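Putative phosphosugar isomerase (Silicibacter pomeroyi DSS-3, PDB 3FJ1) is of unproven function but, with two SIS domains, probably binds phosphorylated sugars or related carbohydrate derivatives and may act as a sugar isomerase or transaminase. Local coordinates at residues A[12-17]-A[189-194]; A[155-160]-A[315-320]; A[221-226]-A[311-316]; A[231-236]-A[321-326]; A[242-247]-A[274-279]. All coordinates share one frame; numbering follows the deposited sequence. Where two conformers were deposited one is given.

In the fold
The five contacts show how a tandem SIS protein is knitted together, with helix 308-326 used by contacts 2, 3 and 4. Contacts 2 and 3 share Ser315 and Phe316, and their centres lie 6 Å apart near the middle of the chain; the centre of contact 1 is 8 Å, and that of contact 4 14 Å, from the centre of contact 2. Contact 2 joins the two SIS regions, and contact 1 brings helix 8-41 to helix 183-191. Contacts 3, 4 and 5 belong to the second SIS region and also reach the second subunit. Contact 5 falls, in sequence, between the segments of contacts 2, 3 and 4, and lies about 7 Å from contact 4 (nearest atoms).

Contact 1 of 5, residues A[12-17]-A[189-194]; sequences EIDEIP and AASRID
Ile13 meets Ser191 where the long N-terminal helix 8-41 passes the end of helix 183-191. From CB of Ile13 the side chain divides. The CG2 methyl is anti to the backbone N and comes up against Ser191 CB at 4.1 Å, its apolar contact across this pair. The other branch, CG1, stands anti to the carbonyl carbon (chi1 -68°) and carries CD1 to a different neighbour: it packs on the backbone of Tyr317 and on the CB of Glu321, both in helix 308-326. The two methyls thus face different neighbours.

Beside this, Asp14 OD1 lies 4.3 Å from Ser191 OG, too far for a hydrogen bond. Each polar group is turned to its own partner: the carboxylate makes a salt bridge with Arg10, and the serine hydroxyl bonds to the carbonyl of Ala188. Arg10, held by Asp14 within helix 8-41, also hydrogen-bonds to Ser191 O, and it is this bond that crosses to the end of helix 183-191.

One turn on, Pro17 kinks helix 8-41 and packs on Ala188, while Ile16 rests on Leu187 and on helix 153-171; the contact thus sits among helices 8-41, 153-171, 183-191 and 308-326.

Contact 2 of 5, residues A[155-160]-A[315-320]; sequences TFVTSA and SFYSMV
Tyr317 OH, which pairs by hydrogen bond with Glu222 OE2, is pressed at the same time against Phe156 of the facing helix. The oxygen lies 3.3 Å from Phe156 CB, and it is as close to CG of that residue, with Phe156 CD2 at 3.4 Å. It therefore sits at the root of the phenylalanine ring, near the CB-CG bond, and approaches the ring obliquely. The two side chains cross at about a right angle. Phe156 is placed for this by its first torsion, with CG anti to the backbone N (chi1 -177°).

Further down the tyrosine, Val157 CG2 meets the ring at its edge, near the ring plane, with Tyr317 CE2 at 4.1 Å. Here the two side chains run past each other in opposite directions. Tyr317 is thus flanked by two consecutive residues of one helix, one at the hydroxyl and one at the rim.

The helices come from different parts of the tandem: 153-171 falls in the first SIS region and 308-326 is the last helix of the second, so the buried tyrosine reaches from one SIS region to the other. The CA atoms of Val157 and Tyr317, the nearest across the pair, are 10.9 Å apart, and the length of the tyrosine covers most of that distance.

Within helix 153-171, Thr155 O is held twice by Ser159, through the backbone N at 3.0 Å and through OG at 2.7 Å, from opposite faces of the carbonyl plane. Val157 also packs on Ile16 and Val20 of helix 8-41.

Contact 3 of 5, residues A[221-226]-A[311-316]; sequences NEAALK and SLIVSF
The ring of Phe316 is a sandwich: over the centre of one face lies Ala223 CB, and on the opposite face Val320 CG2 sits off toward the rim, 3.4 Å above the plane. The alanine contact is a CH-pi interaction, with Ala223 CB 3.5 Å from the Phe316 centroid and 13° off the ring normal. Ala223 O reaches the same ring at 3.3 Å from CZ, so backbone and methyl of one residue both meet it.

Ile313, one turn before, extends the patch. Its CD1 rests 3.8 Å from Ala223 CB and lies 3.9 Å from Glu222 CG, the glutamate chain crossing the isoleucine at about a right angle. The axes of the two short segments stay 10.5 Å apart, a distance taken up by the Phe316 ring and Ile313 reaching to Ala223, and run nearly parallel, at 18°. Helix 217-231 is the connecting helix of the beta-alpha-beta crossover from strand 208-212 to strand 235-239, in the parallel sheet of the second SIS region, and helix 308-326 packs along it.

Only the aliphatic part of Glu222 is used in this packing. CG is anti to the backbone N (chi1 167°) and the chain then bends, which brings the carboxylate to Lys226, one turn on: NZ comes to OE2 at 2.6 Å, in a salt bridge on the syn lone pair. Lys226 NZ also bonds to Ala151 O, and Ser53 OG bonds to Glu222 OE1.

Contact 4 of 5, residues A[231-236]-A[321-326]; sequences CQLHAE and EAFASE
The sulfur of Cys231 meets the rim of an aromatic ring, an edge-on cysteine-aromatic contact with Phe323: SG is 5.1 Å from the ring centroid and 81° off its normal, with CD2 the nearest ring atom at 3.9 Å. This happens in the second SIS region, where the chain leaves the crossover helix 217-231 and turns into strand 235-239 of the parallel sheet, facing the last helix, 308-326.

Leu233 joins from the same segment. Its CD1 methyl also lies at the edge of the Phe323 ring and near its plane, 3.8 Å from CE2, so two residues line one stretch of the rim. Phe323 reaches them because CG is anti to its backbone N (chi1 174°). The sulfur touches a second residue of the helix, Ala324, at 4.2 Å from its CB, and Val320 as well.

Between these two contacts Gln232 takes positive phi, the first residue to leave the helix. Cys231 before the turn and Leu233 after it both point toward helix 308-326. At the same bend the second subunit comes in: Gln232 NE2 bonds to Pro247 O of that chain, and His234 meets His234 of the second subunit, ring to ring. A polar pair lies further along the segment. His234 NE2 donates to Glu236 OE2 at 2.6 Å, almost straight (170°), in the histidine ring plane and on the anti lone pair of the carboxylate oxygen.

Contact 5 of 5, residues A[242-247]-A[274-279]; sequences EVLHGP and ADQIAA
The loop that follows strand 235-239 in the second SIS region packs against helix 267-279, with Val243 and Leu244 set on Ile277 and Gln276. The parallel sheet lies beneath: Val243 and Ile277 both also touch Leu211 of strand 208-212, so loop, helix and strand share one apolar patch.

The meeting of Val243 with Ile277 is tip to tip, CG1 of the valine facing CD1 of the isoleucine at 4.0 Å. Leu244 uses its two methyls differently. CD2 lies against Ile277 CG1 at 3.9 Å, while CD1 comes 3.6 Å from Gln276 OE1, a van der Waals touch with a polar atom. Ile277 therefore offers one carbon to each loop residue, CG1 to the leucine and CD1 to the valine; with its CG1 anti to the carbonyl carbon (chi1 -64°), this branch is directed toward the loop residues. Gln276, by contrast, is exposed and its chain is extended beyond CG, passing across the leucine at the outer border of the patch.

A backbone bond from His245 N to Glu242 O, 2.9 Å, closes a turn that includes Val243 and Leu244. The loop also meets the second subunit: Glu242 forms a salt bridge with Arg51 of the second subunit, through OE1 and the arginine NE. On the helix, Asp275 OD1 accepts hydrogen bonds from the backbone N atoms of Arg293 and Ala294, and Asp275 OD2 from that of Thr292.

Contact 1 of 5, residues A[12-17]-A[189-194]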
# COMPACT_ATOMS: atom_id res chain seq x y z
N GLU A 12 -5.09 -20.99 18.68
CA GLU A 12 -5.98 -20.31 17.78
C GLU A 12 -5.82 -20.82 16.34
O GLU A 12 -6.82 -20.94 15.64
CB GLU A 12 -5.93 -18.80 18.06
CG GLU A 12 -6.51 -18.57 19.47
CD GLU A 12 -6.46 -17.16 20.00
OE1 GLU A 12 -6.19 -16.21 19.24
OE2 GLU A 12 -6.75 -16.99 21.21
N ILE A 13 -4.61 -21.19 15.93
CA ILE A 13 -4.40 -21.82 14.63
C ILE A 13 -5.20 -23.14 14.56
O ILE A 13 -5.81 -23.45 13.51
CB ILE A 13 -2.89 -22.09 14.35
CG1 ILE A 13 -2.13 -20.77 14.17
CG2 ILE A 13 -2.73 -22.97 13.11
CD1 ILE A 13 -0.58 -20.92 14.25
N ASP A 14 -5.22 -23.93 15.63
CA ASP A 14 -5.95 -25.20 15.61
C ASP A 14 -7.47 -25.00 15.67
O ASP A 14 -8.24 -25.93 15.41
CB ASP A 14 -5.47 -26.12 16.71
CG ASP A 14 -4.14 -26.74 16.38
OD1 ASP A 14 -3.93 -27.09 15.20
OD2 ASP A 14 -3.29 -26.86 17.28
N GLU A 15 -7.90 -23.80 16.04
CA GLU A 15 -9.34 -23.44 15.97
C GLU A 15 -9.77 -22.84 14.63
O GLU A 15 -10.97 -22.66 14.44
CB GLU A 15 -9.71 -22.40 17.04
CG GLU A 15 -9.57 -22.87 18.48
CD GLU A 15 -9.63 -21.76 19.55
OE1 GLU A 15 -9.53 -20.56 19.20
OE2 GLU A 15 -9.74 -22.11 20.77
N ILE A 16 -8.82 -22.51 13.73
CA ILE A 16 -9.18 -21.88 12.45
C ILE A 16 -10.17 -22.70 11.62
O ILE A 16 -11.19 -22.17 11.18
CB ILE A 16 -7.93 -21.45 11.60
CG1 ILE A 16 -7.22 -20.23 12.21
CG2 ILE A 16 -8.32 -21.15 10.11
CD1 ILE A 16 -5.81 -19.96 11.62
N PRO A 17 -9.92 -24.00 11.40
CA PRO A 17 -10.92 -24.76 10.62
C PRO A 17 -12.37 -24.73 11.18
O PRO A 17 -13.31 -24.52 10.38
CB PRO A 17 -10.35 -26.18 10.64
CG PRO A 17 -8.86 -25.99 10.80
CD PRO A 17 -8.75 -24.83 11.74
N ALA A 189 -5.86 -29.47 7.05
CA ALA A 189 -4.68 -30.03 6.41
C ALA A 189 -3.53 -29.02 6.42
O ALA A 189 -2.41 -29.32 6.88
CB ALA A 189 -5.02 -30.47 4.99
N ALA A 190 -3.82 -27.78 5.94
CA ALA A 190 -2.83 -26.73 5.96
C ALA A 190 -2.19 -26.45 7.33
O ALA A 190 -1.01 -26.11 7.41
CB ALA A 190 -3.46 -25.41 5.40
N SER A 191 -2.96 -26.57 8.41
CA SER A 191 -2.45 -26.28 9.73
C SER A 191 -1.49 -27.37 10.21
O SER A 191 -0.78 -27.17 11.18
CB SER A 191 -3.59 -26.14 10.74
OG SER A 191 -4.25 -27.38 10.97
N ARG A 192 -1.48 -28.52 9.53
CA ARG A 192 -0.57 -29.63 9.90
C ARG A 192 0.80 -29.54 9.17
O ARG A 192 1.61 -30.48 9.24
CB ARG A 192 -1.28 -30.97 9.64
CG ARG A 192 -2.51 -31.19 10.55
CD ARG A 192 -3.12 -32.62 10.45
NE ARG A 192 -3.92 -32.83 9.23
CZ ARG A 192 -5.25 -32.65 9.10
NH1 ARG A 192 -6.01 -32.30 10.16
NH2 ARG A 192 -5.85 -32.86 7.92
N ILE A 193 1.07 -28.42 8.52
CA ILE A 193 2.31 -28.18 7.80
C ILE A 193 3.07 -27.09 8.58
O ILE A 193 2.44 -26.13 9.06
CB ILE A 193 2.02 -27.67 6.38
CG1 ILE A 193 1.35 -28.79 5.57
CG2 ILE A 193 3.31 -27.14 5.73
CD1 ILE A 193 0.76 -28.34 4.26
N ASP A 194 4.36 -27.29 8.82
CA ASP A 194 5.12 -26.26 9.53
C ASP A 194 6.51 -25.97 8.98
O ASP A 194 7.28 -25.26 9.59
CB ASP A 194 5.07 -26.47 11.05
CG ASP A 194 5.72 -27.75 11.49
OD1 ASP A 194 6.58 -28.29 10.76
OD2 ASP A 194 5.40 -28.18 12.62

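Contact 2 of 5, residues A[155-160]-A[315-320]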
# COMPACT_ATOMS: atom_id res chain seq x y z
N THR A 155 -9.11 -14.00 12.99
CA THR A 155 -9.67 -12.77 12.46
C THR A 155 -9.27 -12.59 11.00
O THR A 155 -10.11 -12.26 10.16
CB THR A 155 -9.24 -11.56 13.31
OG1 THR A 155 -9.93 -11.59 14.57
CG2 THR A 155 -9.59 -10.24 12.61
N PHE A 156 -7.99 -12.77 10.68
CA PHE A 156 -7.58 -12.65 9.26
C PHE A 156 -8.34 -13.65 8.35
O PHE A 156 -8.94 -13.26 7.34
CB PHE A 156 -6.08 -12.85 9.09
CG PHE A 156 -5.64 -12.66 7.67
CD1 PHE A 156 -5.33 -11.41 7.20
CD2 PHE A 156 -5.67 -13.72 6.77
CE1 PHE A 156 -4.96 -11.21 5.89
CE2 PHE A 156 -5.30 -13.53 5.42
CZ PHE A 156 -4.95 -12.25 4.98
N VAL A 157 -8.30 -14.92 8.72
CA VAL A 157 -8.90 -15.99 7.89
C VAL A 157 -10.39 -15.81 7.74
O VAL A 157 -10.87 -15.79 6.62
CB VAL A 157 -8.51 -17.40 8.39
CG1 VAL A 157 -9.27 -18.46 7.61
CG2 VAL A 157 -6.98 -17.62 8.26
N THR A 158 -11.11 -15.64 8.85
CA THR A 158 -12.57 -15.48 8.80
C THR A 158 -13.02 -14.18 8.12
O THR A 158 -14.05 -14.17 7.43
CB THR A 158 -13.23 -15.59 10.19
OG1 THR A 158 -12.72 -14.58 11.08
CG2 THR A 158 -13.03 -17.00 10.80
N SER A 159 -12.27 -13.09 8.29
CA SER A 159 -12.57 -11.83 7.58
C SER A 159 -12.55 -12.08 6.06
O SER A 159 -13.47 -11.67 5.31
CB SER A 159 -11.60 -10.72 7.98
OG SER A 159 -11.81 -10.28 9.34
N ALA A 160 -11.46 -12.70 5.59
CA ALA A 160 -11.32 -12.99 4.20
C ALA A 160 -12.41 -13.95 3.71
O ALA A 160 -13.00 -13.71 2.66
CB ALA A 160 -9.89 -13.51 3.88
N SER A 315 -0.64 -22.35 6.71
CA SER A 315 0.64 -23.07 6.79
C SER A 315 1.76 -22.14 7.30
O SER A 315 2.61 -22.53 8.11
CB SER A 315 1.00 -23.70 5.46
OG SER A 315 0.10 -24.78 5.15
N PHE A 316 1.75 -20.90 6.81
CA PHE A 316 2.74 -19.92 7.26
C PHE A 316 2.62 -19.67 8.76
O PHE A 316 3.63 -19.61 9.47
CB PHE A 316 2.59 -18.60 6.49
CG PHE A 316 3.51 -17.51 6.99
CD1 PHE A 316 4.81 -17.46 6.57
CD2 PHE A 316 3.08 -16.55 7.88
CE1 PHE A 316 5.66 -16.45 7.03
CE2 PHE A 316 3.92 -15.57 8.35
CZ PHE A 316 5.19 -15.52 7.93
N TYR A 317 1.39 -19.46 9.23
CA TYR A 317 1.14 -19.20 10.65
C TYR A 317 1.70 -20.32 11.52
O TYR A 317 2.33 -20.11 12.56
CB TYR A 317 -0.36 -19.07 10.93
CG TYR A 317 -1.09 -17.84 10.39
CD1 TYR A 317 -0.47 -16.59 10.31
CD2 TYR A 317 -2.44 -17.91 10.07
CE1 TYR A 317 -1.18 -15.46 9.86
CE2 TYR A 317 -3.15 -16.79 9.62
CZ TYR A 317 -2.51 -15.58 9.53
OH TYR A 317 -3.25 -14.48 9.07
N SER A 318 1.43 -21.53 11.05
CA SER A 318 1.90 -22.76 11.68
C SER A 318 3.44 -22.80 11.71
O SER A 318 4.02 -23.10 12.74
CB SER A 318 1.30 -23.96 10.95
OG SER A 318 1.80 -25.18 11.50
N MSE A 319 4.10 -22.47 10.60
CA MSE A 319 5.57 -22.39 10.56
C MSE A 319 6.11 -21.38 11.60
O MSE A 319 7.01 -21.71 12.41
CB MSE A 319 6.07 -22.05 9.16
CG MSE A 319 7.58 -22.03 8.96
SE MSE A 319 8.42 -20.38 9.60
CE MSE A 319 7.84 -19.21 8.12
N VAL A 320 5.51 -20.19 11.62
CA VAL A 320 5.94 -19.11 12.55
C VAL A 320 5.76 -19.54 14.01
O VAL A 320 6.65 -19.34 14.83
CB VAL A 320 5.22 -17.79 12.25
CG1 VAL A 320 5.46 -16.72 13.36
CG2 VAL A 320 5.67 -17.23 10.86

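Contact 3 of 5, residues A[221-226]-A[311-316]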
# COMPACT_ATOMS: atom_id res chain seq x y z
N ASN A 221 1.88 -9.99 2.17
CA ASN A 221 1.94 -8.77 3.00
C ASN A 221 1.57 -9.13 4.46
O ASN A 221 2.20 -8.69 5.41
CB ASN A 221 0.94 -7.71 2.49
CG ASN A 221 1.35 -7.08 1.18
OD1 ASN A 221 2.47 -7.31 0.69
ND2 ASN A 221 0.47 -6.29 0.59
N GLU A 222 0.52 -9.92 4.60
CA GLU A 222 0.05 -10.38 5.94
C GLU A 222 1.13 -11.19 6.64
O GLU A 222 1.36 -11.02 7.83
CB GLU A 222 -1.24 -11.22 5.76
CG GLU A 222 -1.75 -12.06 6.97
CD GLU A 222 -2.18 -11.27 8.20
OE1 GLU A 222 -2.21 -10.03 8.15
OE2 GLU A 222 -2.50 -11.92 9.26
N ALA A 223 1.79 -12.06 5.88
CA ALA A 223 2.84 -12.93 6.41
C ALA A 223 4.01 -12.09 6.99
O ALA A 223 4.45 -12.34 8.13
CB ALA A 223 3.33 -13.87 5.33
N ALA A 224 4.47 -11.09 6.24
CA ALA A 224 5.54 -10.22 6.75
C ALA A 224 5.08 -9.48 8.03
O ALA A 224 5.84 -9.41 8.99
CB ALA A 224 6.04 -9.25 5.69
N LEU A 225 3.85 -8.99 8.04
CA LEU A 225 3.32 -8.30 9.21
C LEU A 225 3.35 -9.20 10.45
O LEU A 225 3.93 -8.83 11.49
CB LEU A 225 1.88 -7.83 8.96
CG LEU A 225 1.15 -7.23 10.16
CD1 LEU A 225 1.97 -6.06 10.74
CD2 LEU A 225 -0.28 -6.81 9.83
N LYS A 226 2.76 -10.38 10.33
CA LYS A 226 2.62 -11.26 11.47
C LYS A 226 3.96 -11.87 11.95
O LYS A 226 4.13 -12.14 13.16
CB LYS A 226 1.54 -12.31 11.26
CG LYS A 226 0.15 -11.68 11.02
CD LYS A 226 -0.33 -10.77 12.16
CE LYS A 226 -1.72 -10.09 11.86
NZ LYS A 226 -2.88 -10.99 11.67
N SER A 311 -5.18 -21.11 2.47
CA SER A 311 -4.49 -22.32 2.87
C SER A 311 -2.98 -21.99 3.13
O SER A 311 -2.37 -22.42 4.12
CB SER A 311 -4.67 -23.38 1.77
OG SER A 311 -3.83 -24.49 2.02
N LEU A 312 -2.39 -21.20 2.25
CA LEU A 312 -0.96 -20.85 2.37
C LEU A 312 -0.65 -20.07 3.65
O LEU A 312 0.34 -20.33 4.30
CB LEU A 312 -0.54 -20.01 1.15
CG LEU A 312 -0.80 -20.57 -0.24
CD1 LEU A 312 -0.30 -19.62 -1.31
CD2 LEU A 312 -0.13 -21.96 -0.36
N ILE A 313 -1.50 -19.10 3.99
CA ILE A 313 -1.28 -18.31 5.19
C ILE A 313 -1.44 -19.16 6.45
O ILE A 313 -0.74 -18.92 7.42
CB ILE A 313 -2.13 -17.02 5.24
CG1 ILE A 313 -1.50 -15.99 6.22
CG2 ILE A 313 -3.65 -17.32 5.50
CD1 ILE A 313 -0.13 -15.37 5.78
N VAL A 314 -2.35 -20.13 6.45
CA VAL A 314 -2.50 -21.03 7.61
C VAL A 314 -1.18 -21.84 7.80
O VAL A 314 -0.67 -21.97 8.94
CB VAL A 314 -3.75 -21.92 7.53
CG1 VAL A 314 -3.71 -23.01 8.61
CG2 VAL A 314 -5.07 -21.04 7.68
N SER A 315 -0.64 -22.35 6.71
CA SER A 315 0.64 -23.07 6.79
C SER A 315 1.76 -22.14 7.30
O SER A 315 2.61 -22.53 8.11
CB SER A 315 1.00 -23.70 5.46
OG SER A 315 0.10 -24.78 5.15
N PHE A 316 1.75 -20.90 6.81
CA PHE A 316 2.74 -19.92 7.26
C PHE A 316 2.62 -19.67 8.76
O PHE A 316 3.63 -19.61 9.47
CB PHE A 316 2.59 -18.60 6.49
CG PHE A 316 3.51 -17.51 6.99
CD1 PHE A 316 4.81 -17.46 6.57
CD2 PHE A 316 3.08 -16.55 7.88
CE1 PHE A 316 5.66 -16.45 7.03
CE2 PHE A 316 3.92 -15.57 8.35
CZ PHE A 316 5.19 -15.52 7.93

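Contact 4 of 5, residues A[231-236]-A[321-326]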
# COMPACT_ATOMS: atom_id res chain seq x y z
N CYS A 231 7.40 -12.56 16.20
CA CYS A 231 8.79 -12.94 16.48
C CYS A 231 9.72 -11.78 16.75
O CYS A 231 10.86 -12.00 17.14
CB CYS A 231 9.34 -13.75 15.31
SG CYS A 231 8.46 -15.28 15.07
N GLN A 232 9.26 -10.55 16.49
CA GLN A 232 10.09 -9.36 16.67
C GLN A 232 11.37 -9.46 15.84
O GLN A 232 12.46 -9.10 16.31
CB GLN A 232 10.36 -9.11 18.16
CG GLN A 232 9.07 -8.88 18.97
CD GLN A 232 8.33 -7.59 18.55
OE1 GLN A 232 8.91 -6.49 18.55
NE2 GLN A 232 7.04 -7.73 18.19
N LEU A 233 11.23 -9.99 14.62
CA LEU A 233 12.31 -10.08 13.66
C LEU A 233 11.79 -9.38 12.41
O LEU A 233 10.59 -9.33 12.19
CB LEU A 233 12.67 -11.54 13.35
CG LEU A 233 13.33 -12.34 14.48
CD1 LEU A 233 13.33 -13.80 14.09
CD2 LEU A 233 14.75 -11.86 14.78
N HIS A 234 12.71 -8.89 11.59
CA HIS A 234 12.33 -8.11 10.44
C HIS A 234 11.84 -8.99 9.30
O HIS A 234 12.38 -10.08 9.08
CB HIS A 234 13.53 -7.28 9.96
CG HIS A 234 13.20 -6.35 8.84
ND1 HIS A 234 12.22 -5.38 8.95
CD2 HIS A 234 13.72 -6.24 7.60
CE1 HIS A 234 12.15 -4.71 7.81
NE2 HIS A 234 13.04 -5.22 6.97
N ALA A 235 10.81 -8.51 8.62
CA ALA A 235 10.33 -9.11 7.39
C ALA A 235 9.85 -8.04 6.42
O ALA A 235 9.43 -6.95 6.85
CB ALA A 235 9.22 -10.12 7.65
N GLU A 236 9.90 -8.35 5.13
CA GLU A 236 9.42 -7.43 4.09
C GLU A 236 8.75 -8.23 2.99
O GLU A 236 9.28 -9.27 2.57
CB GLU A 236 10.57 -6.61 3.47
CG GLU A 236 11.24 -5.62 4.39
CD GLU A 236 12.48 -4.98 3.75
OE1 GLU A 236 12.51 -4.79 2.51
OE2 GLU A 236 13.42 -4.66 4.49
N GLU A 321 4.63 -20.15 14.34
CA GLU A 321 4.42 -20.58 15.73
C GLU A 321 5.47 -21.63 16.12
O GLU A 321 6.01 -21.59 17.23
CB GLU A 321 2.99 -21.09 15.92
CG GLU A 321 2.60 -21.33 17.37
CD GLU A 321 3.17 -22.59 18.00
OE1 GLU A 321 3.40 -23.63 17.30
OE2 GLU A 321 3.35 -22.55 19.25
N ALA A 322 5.74 -22.59 15.23
CA ALA A 322 6.72 -23.62 15.52
C ALA A 322 8.11 -22.98 15.68
O ALA A 322 8.88 -23.38 16.54
CB ALA A 322 6.74 -24.68 14.42
N PHE A 323 8.44 -22.04 14.80
CA PHE A 323 9.72 -21.33 14.84
C PHE A 323 9.92 -20.64 16.19
O PHE A 323 10.99 -20.75 16.83
CB PHE A 323 9.77 -20.29 13.73
CG PHE A 323 10.99 -19.44 13.77
CD1 PHE A 323 12.20 -19.92 13.33
CD2 PHE A 323 10.94 -18.15 14.28
CE1 PHE A 323 13.37 -19.12 13.40
CE2 PHE A 323 12.12 -17.35 14.35
CZ PHE A 323 13.30 -17.84 13.90
N ALA A 324 8.90 -19.92 16.62
CA ALA A 324 8.99 -19.18 17.86
C ALA A 324 9.04 -20.09 19.08
O ALA A 324 9.90 -19.91 19.96
CB ALA A 324 7.82 -18.17 17.99
N SER A 325 8.13 -21.07 19.14
CA SER A 325 8.04 -21.93 20.33
C SER A 325 9.31 -22.78 20.54
O SER A 325 9.79 -22.91 21.67
CB SER A 325 6.77 -22.79 20.35
OG SER A 325 6.62 -23.55 19.16
N GLU A 326 9.89 -23.30 19.48
CA GLU A 326 11.10 -24.09 19.63
C GLU A 326 12.33 -23.22 19.96
O GLU A 326 13.36 -23.75 20.36
CB GLU A 326 11.34 -24.98 18.40
CG GLU A 326 11.81 -24.25 17.18
CD GLU A 326 11.67 -25.09 15.92
OE1 GLU A 326 11.28 -26.29 16.03
OE2 GLU A 326 11.98 -24.58 14.83

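Contact 5 of 5, residues A[242-247]-A[274-279]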
# COMPACT_ATOMS: atom_id res chain seq x y z
N GLU A 242 8.45 -7.08 -8.78
CA GLU A 242 9.20 -5.91 -8.39
C GLU A 242 10.44 -6.18 -7.56
O GLU A 242 11.30 -5.31 -7.44
CB GLU A 242 8.29 -4.98 -7.58
CG GLU A 242 7.05 -4.56 -8.35
CD GLU A 242 7.35 -3.70 -9.58
OE1 GLU A 242 8.45 -3.11 -9.69
OE2 GLU A 242 6.46 -3.62 -10.46
N VAL A 243 10.53 -7.38 -6.99
CA VAL A 243 11.60 -7.69 -6.02
C VAL A 243 13.01 -7.52 -6.59
O VAL A 243 13.93 -7.10 -5.86
CB VAL A 243 11.41 -9.08 -5.40
CG1 VAL A 243 11.62 -10.19 -6.44
CG2 VAL A 243 12.34 -9.25 -4.23
N LEU A 244 13.20 -7.80 -7.87
CA LEU A 244 14.52 -7.66 -8.48
C LEU A 244 14.84 -6.22 -8.95
O LEU A 244 15.90 -5.98 -9.49
CB LEU A 244 14.65 -8.63 -9.66
CG LEU A 244 14.54 -10.10 -9.28
CD1 LEU A 244 14.57 -10.97 -10.53
CD2 LEU A 244 15.63 -10.50 -8.28
N HIS A 245 13.93 -5.27 -8.72
CA HIS A 245 14.12 -3.87 -9.14
C HIS A 245 14.02 -2.87 -8.00
O HIS A 245 13.89 -1.68 -8.25
CB HIS A 245 13.04 -3.52 -10.17
CG HIS A 245 12.90 -4.55 -11.23
ND1 HIS A 245 13.72 -4.58 -12.34
CD2 HIS A 245 12.09 -5.62 -11.33
CE1 HIS A 245 13.40 -5.62 -13.09
NE2 HIS A 245 12.41 -6.27 -12.50
N GLY A 246 14.04 -3.34 -6.75
CA GLY A 246 13.86 -2.43 -5.60
C GLY A 246 15.16 -1.81 -5.06
O GLY A 246 16.24 -2.16 -5.53
N PRO A 247 15.05 -0.89 -4.08
CA PRO A 247 16.18 -0.19 -3.42
C PRO A 247 17.33 -1.05 -2.93
O PRO A 247 18.51 -0.64 -3.02
CB PRO A 247 15.50 0.47 -2.20
CG PRO A 247 14.15 -0.17 -2.08
CD PRO A 247 13.77 -0.47 -3.48
N ALA A 274 11.05 -16.97 -8.49
CA ALA A 274 11.59 -17.71 -7.35
C ALA A 274 12.84 -18.45 -7.81
O ALA A 274 13.89 -18.43 -7.16
CB ALA A 274 10.52 -18.66 -6.78
N ASP A 275 12.73 -19.10 -8.97
CA ASP A 275 13.87 -19.81 -9.52
C ASP A 275 15.04 -18.89 -9.90
O ASP A 275 16.18 -19.27 -9.65
CB ASP A 275 13.44 -20.68 -10.72
CG ASP A 275 12.74 -21.97 -10.29
OD1 ASP A 275 12.86 -22.38 -9.12
OD2 ASP A 275 12.10 -22.62 -11.14
N GLN A 276 14.76 -17.71 -10.46
CA GLN A 276 15.80 -16.75 -10.85
C GLN A 276 16.60 -16.29 -9.64
O GLN A 276 17.85 -16.18 -9.69
CB GLN A 276 15.19 -15.51 -11.53
CG GLN A 276 14.73 -15.72 -12.97
CD GLN A 276 14.08 -14.47 -13.55
OE1 GLN A 276 14.48 -13.34 -13.24
NE2 GLN A 276 13.04 -14.67 -14.37
N ILE A 277 15.87 -16.05 -8.55
CA ILE A 277 16.46 -15.65 -7.29
C ILE A 277 17.36 -16.80 -6.76
O ILE A 277 18.54 -16.56 -6.38
CB ILE A 277 15.40 -15.22 -6.27
CG1 ILE A 277 14.65 -13.97 -6.76
CG2 ILE A 277 16.05 -14.96 -4.90
CD1 ILE A 277 13.41 -13.68 -5.97
N ALA A 278 16.84 -18.03 -6.76
CA ALA A 278 17.61 -19.22 -6.33
C ALA A 278 18.85 -19.43 -7.20
O ALA A 278 19.90 -19.87 -6.71
CB ALA A 278 16.71 -20.47 -6.36
N ALA A 279 18.75 -19.11 -8.49
CA ALA A 279 19.90 -19.23 -9.43
C ALA A 279 21.04 -18.23 -9.11
O ALA A 279 22.17 -18.40 -9.56
CB ALA A 279 19.43 -19.10 -10.88